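Local structure of Rab5 protein, putative (Plasmodium falciparum, 3CLV) at residues Thr118-Val123 with Tyr148-Val153; Leu179-Ser184 with Phe195-Glu200. The protein is a putative Rab5, a small guanine-nucleotide-binding protein of the Ras family with a P-loop fold, modelled here with guanosine-5'-diphosphate. All coordinates share one frame; numbering follows the deposited sequence.

Contact 1 joins two neighbouring parallel strands, 119-125 and 149-155, and contact 2 packs the next strand, 179-183, against the C-terminal helix 191-206; their centres are about 9 Å apart. Residues 148-153 stitch the two together. L152 N probably donates to L179 O at 2.9 Å, and I150 O probably accepts from L179 N at 3.0 Å. From the other strand of contact 1, I121 CD1 reaches the ring of F195, 3.5 Å from its CZ. At the C-terminal ends of segments 118-123 and 179-184 lies guanosine-5'-diphosphate: the nearest atoms of the V123 side chain are about 6 Å from it, and S184 OG comes within 3.5 Å of its base oxygen O6.

Contact 1. Residues Thr118-Val123 with Tyr148-Val153; sequences TCAIVV and YIIILV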
ATOM      1  N   THR A 118      -1.041  -8.395   4.230  1.00 14.90           N
ATOM      2  CA  THR A 118      -0.884  -9.762   4.750  1.00 15.52           C
ATOM      3  C   THR A 118      -2.083 -10.100   5.614  1.00 15.50           C
ATOM      4  O   THR A 118      -2.618 -11.202   5.545  1.00 15.78           O
ATOM      5  CB  THR A 118       0.405  -9.885   5.610  1.00 15.78           C
ATOM      6  OG1 THR A 118       1.537  -9.604   4.790  1.00 15.72           O
ATOM      7  CG2 THR A 118       0.550 -11.291   6.235  1.00 14.47           C
ATOM      8  N   CYS A 119      -2.512  -9.131   6.417  1.00 14.95           N
ATOM      9  CA  CYS A 119      -3.584  -9.346   7.379  1.00 14.19           C
ATOM     10  C   CYS A 119      -4.722  -8.371   7.183  1.00 13.49           C
ATOM     11  O   CYS A 119      -4.518  -7.242   6.747  1.00 13.69           O
ATOM     12  CB  CYS A 119      -3.068  -9.167   8.810  1.00 14.49           C
ATOM     13  SG  CYS A 119      -1.703 -10.230   9.242  1.00 15.66           S
ATOM     14  N   ALA A 120      -5.921  -8.808   7.529  1.00 13.02           N
ATOM     15  CA  ALA A 120      -7.065  -7.924   7.583  1.00 13.18           C
ATOM     16  C   ALA A 120      -7.740  -8.114   8.925  1.00 13.31           C
ATOM     17  O   ALA A 120      -8.086  -9.250   9.317  1.00 13.39           O
ATOM     18  CB  ALA A 120      -8.036  -8.200   6.428  1.00 13.33           C
ATOM     19  N   ILE A 121      -7.894  -7.004   9.640  1.00 13.53           N
ATOM     20  CA  ILE A 121      -8.630  -6.961  10.892  1.00 13.33           C
ATOM     21  C   ILE A 121      -9.996  -6.347  10.621  1.00 13.91           C
ATOM     22  O   ILE A 121     -10.105  -5.143  10.321  1.00 14.00           O
ATOM     23  CB  ILE A 121      -7.896  -6.115  11.978  1.00 12.59           C
ATOM     24  CG1 ILE A 121      -6.470  -6.611  12.209  1.00 13.60           C
ATOM     25  CG2 ILE A 121      -8.682  -6.115  13.314  1.00 12.57           C
ATOM     26  CD1 ILE A 121      -5.626  -5.623  13.082  1.00 13.38           C
ATOM     27  N   VAL A 122     -11.040  -7.172  10.713  1.00 14.10           N
ATOM     28  CA  VAL A 122     -12.400  -6.714  10.410  1.00 14.57           C
ATOM     29  C   VAL A 122     -13.180  -6.599  11.717  1.00 14.87           C
ATOM     30  O   VAL A 122     -13.459  -7.611  12.382  1.00 15.88           O
ATOM     31  CB  VAL A 122     -13.148  -7.637   9.404  1.00 14.56           C
ATOM     32  CG1 VAL A 122     -14.462  -6.976   8.979  1.00 14.70           C
ATOM     33  CG2 VAL A 122     -12.293  -7.904   8.170  1.00 13.41           C
ATOM     34  N   VAL A 123     -13.508  -5.366  12.085  1.00 14.77           N
ATOM     35  CA  VAL A 123     -14.035  -5.060  13.412  1.00 14.88           C
ATOM     36  C   VAL A 123     -15.536  -4.762  13.321  1.00 15.33           C
ATOM     37  O   VAL A 123     -15.986  -4.121  12.393  1.00 15.54           O
ATOM     38  CB  VAL A 123     -13.301  -3.807  14.021  1.00 14.37           C
ATOM     39  CG1 VAL A 123     -13.783  -3.514  15.447  1.00 14.35           C
ATOM     40  CG2 VAL A 123     -11.798  -4.005  13.975  1.00 14.70           C
ATOM     41  N   TYR A 148      -5.648 -13.445   2.539  1.00 17.52           N
ATOM     42  CA  TYR A 148      -5.406 -12.634   3.720  1.00 17.16           C
ATOM     43  C   TYR A 148      -5.510 -13.540   4.918  1.00 16.02           C
ATOM     44  O   TYR A 148      -6.316 -14.476   4.925  1.00 16.10           O
ATOM     45  CB  TYR A 148      -6.447 -11.504   3.849  1.00 16.82           C
ATOM     46  CG  TYR A 148      -6.441 -10.531   2.692  1.00 17.54           C
ATOM     47  CD1 TYR A 148      -5.433  -9.569   2.557  1.00 17.65           C
ATOM     48  CD2 TYR A 148      -7.445 -10.578   1.722  1.00 17.69           C
ATOM     49  CE1 TYR A 148      -5.432  -8.666   1.476  1.00 17.15           C
ATOM     50  CE2 TYR A 148      -7.457  -9.696   0.642  1.00 16.89           C
ATOM     51  CZ  TYR A 148      -6.455  -8.750   0.527  1.00 18.16           C
ATOM     52  OH  TYR A 148      -6.498  -7.924  -0.549  1.00 19.26           O
ATOM     53  N   ILE A 149      -4.702 -13.262   5.931  1.00 16.12           N
ATOM     54  CA  ILE A 149      -5.007 -13.751   7.277  1.00 16.13           C
ATOM     55  C   ILE A 149      -6.033 -12.784   7.864  1.00 15.50           C
ATOM     56  O   ILE A 149      -5.726 -11.608   8.109  1.00 16.60           O
ATOM     57  CB  ILE A 149      -3.738 -13.849   8.170  1.00 15.90           C
ATOM     58  CG1 ILE A 149      -2.724 -14.809   7.543  1.00 15.96           C
ATOM     59  CG2 ILE A 149      -4.129 -14.320   9.576  1.00 16.35           C
ATOM     60  CD1 ILE A 149      -1.297 -14.691   8.128  1.00 16.33           C
ATOM     61  N   ILE A 150      -7.256 -13.276   8.064  1.00 15.24           N
ATOM     62  CA  ILE A 150      -8.378 -12.435   8.503  1.00 14.42           C
ATOM     63  C   ILE A 150      -8.739 -12.758   9.950  1.00 14.58           C
ATOM     64  O   ILE A 150      -8.934 -13.926  10.310  1.00 15.23           O
ATOM     65  CB  ILE A 150      -9.629 -12.606   7.616  1.00 13.87           C
ATOM     66  CG1 ILE A 150      -9.311 -12.274   6.148  1.00 14.04           C
ATOM     67  CG2 ILE A 150     -10.791 -11.747   8.141  1.00 13.92           C
ATOM     68  CD1 ILE A 150     -10.357 -12.836   5.185  1.00 14.46           C
ATOM     69  N   ILE A 151      -8.809 -11.706  10.760  1.00 13.73           N
ATOM     70  CA  ILE A 151      -9.316 -11.790  12.119  1.00 14.05           C
ATOM     71  C   ILE A 151     -10.575 -10.925  12.265  1.00 14.41           C
ATOM     72  O   ILE A 151     -10.572  -9.716  11.954  1.00 14.47           O
ATOM     73  CB  ILE A 151      -8.226 -11.504  13.183  1.00 13.31           C
ATOM     74  CG1 ILE A 151      -8.764 -11.735  14.606  1.00 14.97           C
ATOM     75  CG2 ILE A 151      -7.569 -10.092  12.999  1.00 12.98           C
ATOM     76  CD1 ILE A 151      -7.614 -12.116  15.589  1.00 16.78           C
ATOM     77  N   LEU A 152     -11.654 -11.572  12.696  1.00 14.20           N
ATOM     78  CA  LEU A 152     -12.916 -10.891  12.908  1.00 15.10           C
ATOM     79  C   LEU A 152     -12.916 -10.470  14.366  1.00 15.44           C
ATOM     80  O   LEU A 152     -12.668 -11.293  15.255  1.00 15.17           O
ATOM     81  CB  LEU A 152     -14.093 -11.810  12.571  1.00 15.11           C
ATOM     82  CG  LEU A 152     -15.498 -11.279  12.833  1.00 16.52           C
ATOM     83  CD1 LEU A 152     -15.807 -10.114  11.869  1.00 15.72           C
ATOM     84  CD2 LEU A 152     -16.520 -12.412  12.646  1.00 16.03           C
ATOM     85  N   VAL A 153     -13.147  -9.179  14.610  1.00 14.96           N
ATOM     86  CA  VAL A 153     -13.024  -8.638  15.972  1.00 14.94           C
ATOM     87  C   VAL A 153     -14.382  -8.148  16.459  1.00 15.18           C
ATOM     88  O   VAL A 153     -15.011  -7.279  15.835  1.00 15.83           O
ATOM     89  CB  VAL A 153     -11.957  -7.495  16.085  1.00 14.22           C
ATOM     90  CG1 VAL A 153     -11.959  -6.839  17.499  1.00 13.97           C
ATOM     91  CG2 VAL A 153     -10.563  -8.003  15.737  1.00 14.29           C
TER
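The ring of Y148 turns an edge to T118, whose carbonyl O lies near the ring plane and accepts a bond from I149 N at 3.0 Å. Segments 118-123 and 148-153 lie on adjacent parallel strands of the Ras-like beta-alpha-beta unit, strand 119-125, helix 129-145 and strand 149-155. On one face of this pair stand C119, I121, V123, I149, I151 and V153, covered in part by L198 and F195 of helix 191-206. A120, V122, I150 and L152 occupy the other, where L142 and A135 of helix 129-145 pack on A120 and V122. Four more backbone bonds close the ladder, between A120 N and I149 O, I151 N and A120 O, V122 N and I151 O, and V153 N and V122 O. The ring's hydroxyl finds its partners outside the pair, S145 OG and Y114 O.

I151 has CG1 anti to its backbone N (chi1 -175°), which places the CG2 methyl between N and carbonyl carbon and against I121 CG1, at 3.7 Å. The other branch of I121 leans across to V153 of the other strand, one step further along the same face, I121 CG2 meeting V153 CG2 at 3.6 Å. On the opposite face, V122 and I150 run alongside each other, CG2 to CG2 at 4.1 Å. At L152 the CD1 methyl turns back toward the neighbouring strand and settles 3.5 Å from V122 O.

Contact 2. Residues Leu179-Ser184 with Phe195-Glu200; sequences LFIQTS and FYMLAE. With GDP (guanosine-5'-diphosphate), chain D.
Strand 179-183 and the helical turn 195-200 run nearly antiparallel, at 165°, with their axes 9.6 Å apart, and no hydrogen bond crosses between them. M197 reaches across from the helix. Its sulfur sits against I181, M197 SD to I181 CD1 3.6 Å, the two side chains crossing at a slant. Beyond the sulfur the chain bends (chi3 75°), carrying M197 CE to the strand backbone, 3.6 Å from F180 O. M197 CE also meets L179 CD2, 4.2 Å away. The other branch of L179 reaches the helix itself: L179 CD1 lies 3.9 Å from M197 O and 4.2 Å from L198 CD2.

This is the last strand of the Ras-like sheet, with the C-terminal helix 191-206 packed on one face; L179 and I181 face the helix and F180 is turned the other way, to V169 and A173 of helix 166-175. L198 extends the packing inward, onto I149 and I151 of the adjoining strand.

Further along the segment, S184 belongs to the guanosine-5'-diphosphate pocket, at the start of what is probably the Ser-Ala-Lys motif of the Ras family. S184 OG, anti to the backbone N (chi1 179°), comes 3.5 Å from GDP O6. The hydroxyl is hydrogen-bonded to T187 N and to D158 OD2, the same carboxylate oxygen that is hydrogen-bonded to the nucleotide.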
ATOM      1  N   LEU A 179      -9.834 -16.240  11.992  1.00 15.82           N
ATOM      2  CA  LEU A 179      -9.564 -16.000  13.400  1.00 16.19           C
ATOM      3  C   LEU A 179     -10.692 -15.138  13.988  1.00 15.66           C
ATOM      4  O   LEU A 179     -11.358 -14.369  13.274  1.00 14.89           O
ATOM      5  CB  LEU A 179      -8.198 -15.305  13.588  1.00 15.57           C
ATOM      6  CG  LEU A 179      -6.967 -16.065  13.074  1.00 16.11           C
ATOM      7  CD1 LEU A 179      -5.706 -15.213  13.233  1.00 15.88           C
ATOM      8  CD2 LEU A 179      -6.805 -17.381  13.837  1.00 16.84           C
ATOM      9  N   PHE A 180     -10.953 -15.333  15.271  1.00 16.29           N
ATOM     10  CA  PHE A 180     -11.997 -14.571  15.969  1.00 17.02           C
ATOM     11  C   PHE A 180     -11.541 -14.172  17.380  1.00 17.18           C
ATOM     12  O   PHE A 180     -10.920 -14.957  18.089  1.00 16.21           O
ATOM     13  CB  PHE A 180     -13.324 -15.355  15.993  1.00 17.66           C
ATOM     14  CG  PHE A 180     -14.409 -14.700  16.817  1.00 19.21           C
ATOM     15  CD1 PHE A 180     -15.164 -13.650  16.289  1.00 19.98           C
ATOM     16  CD2 PHE A 180     -14.678 -15.135  18.114  1.00 20.49           C
ATOM     17  CE1 PHE A 180     -16.167 -13.029  17.052  1.00 21.65           C
ATOM     18  CE2 PHE A 180     -15.682 -14.517  18.893  1.00 22.03           C
ATOM     19  CZ  PHE A 180     -16.435 -13.473  18.357  1.00 19.96           C
ATOM     20  N   ILE A 181     -11.847 -12.937  17.786  1.00 18.14           N
ATOM     21  CA  ILE A 181     -11.522 -12.488  19.129  1.00 17.92           C
ATOM     22  C   ILE A 181     -12.570 -11.459  19.611  1.00 18.43           C
ATOM     23  O   ILE A 181     -13.150 -10.724  18.812  1.00 18.37           O
ATOM     24  CB  ILE A 181     -10.051 -11.974  19.213  1.00 18.65           C
ATOM     25  CG1 ILE A 181      -9.616 -11.742  20.672  1.00 17.80           C
ATOM     26  CG2 ILE A 181      -9.834 -10.733  18.290  1.00 16.57           C
ATOM     27  CD1 ILE A 181      -8.130 -11.808  20.877  1.00 17.98           C
ATOM     28  N   GLN A 182     -12.852 -11.467  20.908  1.00 18.46           N
ATOM     29  CA  GLN A 182     -13.761 -10.500  21.515  1.00 18.37           C
ATOM     30  C   GLN A 182     -12.913  -9.514  22.292  1.00 18.12           C
ATOM     31  O   GLN A 182     -12.048  -9.922  23.065  1.00 17.90           O
ATOM     32  CB  GLN A 182     -14.729 -11.198  22.465  1.00 19.05           C
ATOM     33  CG  GLN A 182     -15.773 -12.056  21.778  1.00 20.26           C
ATOM     34  CD  GLN A 182     -16.731 -12.648  22.784  1.00 25.11           C
ATOM     35  OE1 GLN A 182     -17.506 -11.920  23.399  1.00 27.46           O
ATOM     36  NE2 GLN A 182     -16.669 -13.964  22.979  1.00 26.02           N
ATOM     37  N   THR A 183     -13.152  -8.220  22.068  1.00 17.84           N
ATOM     38  CA  THR A 183     -12.290  -7.183  22.640  1.00 16.90           C
ATOM     39  C   THR A 183     -13.058  -6.016  23.282  1.00 16.79           C
ATOM     40  O   THR A 183     -14.243  -5.790  23.002  1.00 16.37           O
ATOM     41  CB  THR A 183     -11.302  -6.582  21.574  1.00 17.24           C
ATOM     42  OG1 THR A 183     -12.049  -5.905  20.559  1.00 16.53           O
ATOM     43  CG2 THR A 183     -10.420  -7.656  20.940  1.00 16.22           C
ATOM     44  N   SER A 184     -12.354  -5.292  24.149  1.00 16.96           N
ATOM     45  CA  SER A 184     -12.781  -3.972  24.586  1.00 18.21           C
ATOM     46  C   SER A 184     -11.592  -3.021  24.524  1.00 17.71           C
ATOM     47  O   SER A 184     -10.587  -3.204  25.222  1.00 18.51           O
ATOM     48  CB  SER A 184     -13.427  -4.004  25.988  1.00 18.40           C
ATOM     49  OG  SER A 184     -13.825  -2.686  26.401  1.00 20.14           O
ATOM     50  N   PHE A 195      -3.182  -8.986  17.862  1.00 16.32           N
ATOM     51  CA  PHE A 195      -1.948  -9.018  17.125  1.00 16.92           C
ATOM     52  C   PHE A 195      -1.106 -10.223  17.508  1.00 17.59           C
ATOM     53  O   PHE A 195      -0.329 -10.701  16.690  1.00 16.68           O
ATOM     54  CB  PHE A 195      -1.222  -7.685  17.310  1.00 17.07           C
ATOM     55  CG  PHE A 195      -1.967  -6.542  16.677  1.00 16.64           C
ATOM     56  CD1 PHE A 195      -1.775  -6.238  15.332  1.00 16.50           C
ATOM     57  CD2 PHE A 195      -2.918  -5.824  17.406  1.00 17.25           C
ATOM     58  CE1 PHE A 195      -2.472  -5.210  14.736  1.00 17.68           C
ATOM     59  CE2 PHE A 195      -3.636  -4.800  16.828  1.00 18.06           C
ATOM     60  CZ  PHE A 195      -3.419  -4.486  15.481  1.00 17.99           C
ATOM     61  N   TYR A 196      -1.314 -10.750  18.718  1.00 18.14           N
ATOM     62  CA  TYR A 196      -0.642 -11.999  19.126  1.00 19.36           C
ATOM     63  C   TYR A 196      -1.102 -13.134  18.223  1.00 19.31           C
ATOM     64  O   TYR A 196      -0.273 -13.902  17.711  1.00 19.13           O
ATOM     65  CB  TYR A 196      -0.930 -12.367  20.592  1.00 20.84           C
ATOM     66  CG  TYR A 196      -0.339 -11.418  21.629  1.00 23.04           C
ATOM     67  CD1 TYR A 196       0.622 -10.472  21.283  1.00 24.61           C
ATOM     68  CD2 TYR A 196      -0.729 -11.494  22.966  1.00 25.18           C
ATOM     69  CE1 TYR A 196       1.156  -9.598  22.237  1.00 25.57           C
ATOM     70  CE2 TYR A 196      -0.205 -10.630  23.920  1.00 26.20           C
ATOM     71  CZ  TYR A 196       0.732  -9.688  23.546  1.00 24.55           C
ATOM     72  OH  TYR A 196       1.264  -8.842  24.499  1.00 26.88           O
ATOM     73  N   MET A 197      -2.420 -13.220  18.037  1.00 18.89           N
ATOM     74  CA  MET A 197      -3.059 -14.234  17.203  1.00 19.99           C
ATOM     75  C   MET A 197      -2.613 -14.128  15.744  1.00 19.47           C
ATOM     76  O   MET A 197      -2.265 -15.145  15.112  1.00 19.41           O
ATOM     77  CB  MET A 197      -4.586 -14.131  17.313  1.00 19.52           C
ATOM     78  CG  MET A 197      -5.167 -14.583  18.686  1.00 20.70           C
ATOM     79  SD  MET A 197      -6.978 -14.510  18.741  1.00 22.22           S
ATOM     80  CE  MET A 197      -7.419 -15.924  17.761  1.00 23.58           C
ATOM     81  N   LEU A 198      -2.615 -12.897  15.216  1.00 18.74           N
ATOM     82  CA  LEU A 198      -2.122 -12.633  13.863  1.00 18.21           C
ATOM     83  C   LEU A 198      -0.664 -13.021  13.692  1.00 18.36           C
ATOM     84  O   LEU A 198      -0.307 -13.667  12.711  1.00 18.35           O
ATOM     85  CB  LEU A 198      -2.294 -11.156  13.490  1.00 17.75           C
ATOM     86  CG  LEU A 198      -3.723 -10.683  13.193  1.00 17.05           C
ATOM     87  CD1 LEU A 198      -3.740  -9.170  12.911  1.00 13.82           C
ATOM     88  CD2 LEU A 198      -4.303 -11.473  12.010  1.00 12.29           C
ATOM     89  N   ALA A 199       0.180 -12.593  14.628  1.00 18.54           N
ATOM     90  CA  ALA A 199       1.602 -12.902  14.579  1.00 18.85           C
ATOM     91  C   ALA A 199       1.859 -14.423  14.626  1.00 19.48           C
ATOM     92  O   ALA A 199       2.689 -14.944  13.855  1.00 18.42           O
ATOM     93  CB  ALA A 199       2.361 -12.159  15.691  1.00 18.67           C
ATOM     94  N   GLU A 200       1.147 -15.129  15.509  1.00 19.81           N
ATOM     95  CA  GLU A 200       1.222 -16.613  15.553  1.00 21.23           C
ATOM     96  C   GLU A 200       0.891 -17.224  14.178  1.00 20.54           C
ATOM     97  O   GLU A 200       1.582 -18.110  13.686  1.00 20.65           O
ATOM     98  CB  GLU A 200       0.276 -17.177  16.626  1.00 21.11           C
ATOM     99  CG  GLU A 200       0.697 -16.843  18.062  1.00 22.07           C
ATOM    100  CD  GLU A 200      -0.404 -17.068  19.100  0.50 22.61           C
ATOM    101  OE1 GLU A 200      -1.598 -17.199  18.741  0.50 24.43           O
ATOM    102  OE2 GLU A 200      -0.070 -17.097  20.302  0.50 25.90           O
TER
HETATM  103  PB  GDP D 211     -13.939   4.094  14.533  1.00 13.92           P
HETATM  104  O1B GDP D 211     -12.505   4.489  14.396  1.00 13.89           O
HETATM  105  O2B GDP D 211     -14.833   5.020  13.739  1.00 15.06           O
HETATM  106  O3B GDP D 211     -14.204   2.677  14.090  1.00 16.60           O
HETATM  107  O3A GDP D 211     -14.406   4.138  16.086  1.00 14.52           O
HETATM  108  PA  GDP D 211     -13.774   5.084  17.245  1.00 14.47           P
HETATM  109  O1A GDP D 211     -13.797   6.540  16.809  1.00 14.84           O
HETATM  110  O2A GDP D 211     -12.450   4.602  17.751  1.00 15.27           O
HETATM  111  O5' GDP D 211     -14.872   4.899  18.405  1.00 16.04           O
HETATM  112  C5' GDP D 211     -16.235   5.306  18.240  1.00 14.39           C
HETATM  113  C4' GDP D 211     -16.846   5.495  19.634  1.00 16.00           C
HETATM  114  O4' GDP D 211     -16.939   4.238  20.310  1.00 15.48           O
HETATM  115  C3' GDP D 211     -16.061   6.415  20.565  1.00 17.14           C
HETATM  116  O3' GDP D 211     -17.054   7.114  21.326  1.00 17.66           O
HETATM  117  C2' GDP D 211     -15.289   5.472  21.491  1.00 17.31           C
HETATM  118  O2' GDP D 211     -15.009   6.013  22.790  1.00 17.69           O
HETATM  119  C1' GDP D 211     -16.266   4.308  21.576  1.00 18.64           C
HETATM  120  N9  GDP D 211     -15.581   3.025  21.765  1.00 19.53           N
HETATM  121  C8  GDP D 211     -14.585   2.528  21.001  1.00 19.32           C
HETATM  122  N7  GDP D 211     -14.204   1.321  21.462  1.00 20.06           N
HETATM  123  C5  GDP D 211     -14.982   1.034  22.530  1.00 19.98           C
HETATM  124  C6  GDP D 211     -15.114  -0.091  23.486  1.00 20.26           C
HETATM  125  O6  GDP D 211     -14.371  -1.096  23.379  1.00 19.45           O
HETATM  126  N1  GDP D 211     -16.061   0.009  24.458  1.00 19.90           N
HETATM  127  C2  GDP D 211     -16.887   1.080  24.584  1.00 20.87           C
HETATM  128  N2  GDP D 211     -17.808   1.084  25.582  1.00 19.39           N
HETATM  129  N3  GDP D 211     -16.810   2.165  23.750  1.00 20.29           N
HETATM  130  C4  GDP D 211     -15.896   2.172  22.725  1.00 19.16           C